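Local coordinates for protein aldehyde dehydrogenase 12 (Zea mays, PDB 6D97) that probably oxidises L-glutamate gamma-semialdehyde to glutamate with NAD+ as the last enzyme of proline catabolism in plants, at residues L207-A212 with P219-D224. Sequence-based numbering, arbitrary orientation.
With NAD (nicotinamide-adenine-dinucleotide), chain E.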
loop_
_atom_site.group_PDB
_atom_site.type_symbol
_atom_site.label_atom_id
_atom_site.label_comp_id
_atom_site.label_asym_id
_atom_site.label_seq_id
_atom_site.Cartn_x
_atom_site.Cartn_y
_atom_site.Cartn_z
ATOM N N LEU A 207 4.770 4.212 23.774
ATOM C CA LEU A 207 4.525 3.975 22.354
ATOM C C LEU A 207 4.842 2.536 21.964
ATOM O O LEU A 207 4.145 1.948 21.128
ATOM C CB LEU A 207 5.339 4.956 21.510
ATOM C CG LEU A 207 4.660 6.273 21.120
ATOM C CD1 LEU A 207 4.153 7.030 22.335
ATOM C CD2 LEU A 207 5.599 7.145 20.298
ATOM N N GLN A 208 5.887 1.948 22.553
ATOM C CA GLN A 208 6.180 0.546 22.278
ATOM C C GLN A 208 5.206 -0.372 23.005
ATOM O O GLN A 208 4.835 -1.431 22.482
ATOM C CB GLN A 208 7.627 0.214 22.660
ATOM C CG GLN A 208 8.683 1.046 21.940
ATOM C CD GLN A 208 8.888 0.638 20.489
ATOM O OE1 GLN A 208 8.140 -0.175 19.943
ATOM N NE2 GLN A 208 9.916 1.199 19.857
ATOM N N LEU A 209 4.782 0.015 24.213
ATOM C CA LEU A 209 3.800 -0.778 24.950
ATOM C C LEU A 209 2.495 -0.892 24.174
ATOM O O LEU A 209 1.962 -1.994 23.995
ATOM C CB LEU A 209 3.543 -0.163 26.327
ATOM C CG LEU A 209 2.369 -0.753 27.108
ATOM C CD1 LEU A 209 2.696 -2.178 27.524
ATOM C CD2 LEU A 209 2.045 0.107 28.317
ATOM N N MET A 210 1.967 0.243 23.698
ATOM C CA MET A 210 0.714 0.211 22.951
ATOM C C MET A 210 0.882 -0.519 21.627
ATOM O O MET A 210 -0.004 -1.279 21.222
ATOM C CB MET A 210 0.183 1.627 22.723
ATOM C CG MET A 210 -0.058 2.402 24.011
ATOM S SD MET A 210 -1.119 1.527 25.187
ATOM C CE MET A 210 -2.625 1.343 24.232
ATOM N N GLY A 211 2.010 -0.303 20.942
ATOM C CA GLY A 211 2.262 -1.022 19.703
ATOM C C GLY A 211 2.235 -2.525 19.892
ATOM O O GLY A 211 1.606 -3.252 19.118
ATOM N N ALA A 212 2.905 -3.009 20.940
ATOM C CA ALA A 212 2.889 -4.437 21.234
ATOM C C ALA A 212 1.468 -4.928 21.485
ATOM O O ALA A 212 1.053 -5.964 20.950
ATOM C CB ALA A 212 3.784 -4.738 22.436
ATOM N N PRO A 219 2.908 -8.027 26.531
ATOM C CA PRO A 219 4.248 -7.577 26.900
ATOM C C PRO A 219 4.474 -7.524 28.400
ATOM O O PRO A 219 3.554 -7.347 29.202
ATOM C CB PRO A 219 4.296 -6.165 26.304
ATOM C CG PRO A 219 2.890 -5.682 26.463
ATOM C CD PRO A 219 1.987 -6.896 26.334
ATOM N N VAL A 220 5.739 -7.691 28.768
ATOM C CA VAL A 220 6.241 -7.298 30.075
ATOM C C VAL A 220 7.122 -6.077 29.855
ATOM O O VAL A 220 8.016 -6.091 28.997
ATOM C CB VAL A 220 6.999 -8.443 30.774
ATOM C CG1 VAL A 220 8.182 -8.927 29.936
ATOM C CG2 VAL A 220 7.449 -8.005 32.157
ATOM N N LEU A 221 6.827 -5.001 30.576
ATOM C CA LEU A 221 7.474 -3.716 30.363
ATOM C C LEU A 221 8.431 -3.422 31.508
ATOM O O LEU A 221 8.045 -3.481 32.680
ATOM C CB LEU A 221 6.441 -2.594 30.238
ATOM C CG LEU A 221 7.039 -1.187 30.228
ATOM C CD1 LEU A 221 7.917 -0.957 29.007
ATOM C CD2 LEU A 221 5.945 -0.144 30.297
ATOM N N LYS A 222 9.676 -3.109 31.165
ATOM C CA LYS A 222 10.688 -2.733 32.142
ATOM C C LYS A 222 11.240 -1.365 31.767
ATOM O O LYS A 222 11.769 -1.185 30.664
ATOM C CB LYS A 222 11.807 -3.775 32.203
ATOM C CG LYS A 222 12.852 -3.514 33.273
ATOM C CD LYS A 222 14.235 -3.396 32.658
ATOM C CE LYS A 222 15.317 -3.297 33.721
ATOM N NZ LYS A 222 15.276 -1.988 34.433
ATOM N N VAL A 223 11.111 -0.409 32.681
ATOM C CA VAL A 223 11.656 0.932 32.519
ATOM C C VAL A 223 12.746 1.120 33.563
ATOM O O VAL A 223 12.635 0.608 34.683
ATOM C CB VAL A 223 10.559 2.010 32.653
ATOM C CG1 VAL A 223 11.134 3.411 32.473
ATOM C CG2 VAL A 223 9.444 1.749 31.647
ATOM N N ASP A 224 13.814 1.822 33.176
ATOM C CA ASP A 224 14.906 2.167 34.078
ATOM C C ASP A 224 14.360 2.649 35.411
ATOM O O ASP A 224 13.541 3.572 35.463
ATOM C CB ASP A 224 15.790 3.248 33.445
ATOM C CG ASP A 224 17.119 3.413 34.166
ATOM O OD1 ASP A 224 17.126 3.738 35.375
ATOM O OD2 ASP A 224 18.166 3.199 33.521
HETATM P PA NAD E . 21.121 1.042 29.208
HETATM O O1A NAD E . 21.553 0.002 28.125
HETATM O O2A NAD E . 21.999 1.342 30.321
HETATM O O5B NAD E . 19.931 0.778 30.042
HETATM C C5B NAD E . 18.651 0.797 29.455
HETATM C C4B NAD E . 17.688 -0.232 30.037
HETATM O O4B NAD E . 18.113 -1.567 29.823
HETATM C C3B NAD E . 17.428 -0.044 31.497
HETATM O O3B NAD E . 16.107 -0.285 31.793
HETATM C C2B NAD E . 18.297 -1.058 32.106
HETATM O O2B NAD E . 17.818 -1.440 33.339
HETATM C C1B NAD E . 18.213 -2.143 31.099
HETATM N N9A NAD E . 19.315 -3.082 31.103
HETATM C C8A NAD E . 20.659 -2.831 31.308
HETATM N N7A NAD E . 21.341 -3.976 31.197
HETATM C C5A NAD E . 20.463 -5.014 30.901
HETATM C C6A NAD E . 20.593 -6.372 30.677
HETATM N N6A NAD E . 21.894 -6.979 30.739
HETATM N N1A NAD E . 19.514 -7.121 30.406
HETATM C C2A NAD E . 18.272 -6.579 30.339
HETATM N N3A NAD E . 18.102 -5.248 30.553
HETATM C C4A NAD E . 19.160 -4.459 30.829
HETATM O O3 NAD E . 20.832 2.426 28.811
HETATM P PN NAD E . 21.619 3.730 29.265
HETATM O O1N NAD E . 21.024 4.835 28.319
HETATM O O2N NAD E . 21.296 4.103 30.682
HETATM O O5D NAD E . 23.108 3.669 29.049
#
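The CD1 methyl of L209 meets the CG corner of P219 at the edge of its ring, the two side chains crossing at about a right angle. L209 CD1 and P219 CG are 3.7 Å apart. CG of L209 is anti to the backbone N (chi1 170°), which carries both methyl groups to the strand. The second methyl, CD2, reaches CD2 of L221 more loosely, at 4.4 Å. One turn on, A212 CB faces P219 CB at 4.2 Å, where helix and strand backbones come nearest. The contact is buried and wholly apolar; no hydrogen bond crosses it. M231 of helix 229-240 touches both leucines and extends this core. The strand runs antiparallel to the helix, with axes 9.3 Å apart, and its C-terminal end leads to the cofactor. There K222 NZ donates to NAD O2B at 2.8 Å and more weakly to O3B at 3.2 Å, gripping the adenosine ribose diol. NZ also bonds S253 O. A methionine in place of K222 would probably leave both ribose hydroxyls without this donor and weaken the hold on NAD. Strand 191-196, helix 203-214 and strand 218-223 form a beta-alpha-beta unit, the crossover of the Rossmann-type NAD-binding domain of aldehyde dehydrogenases.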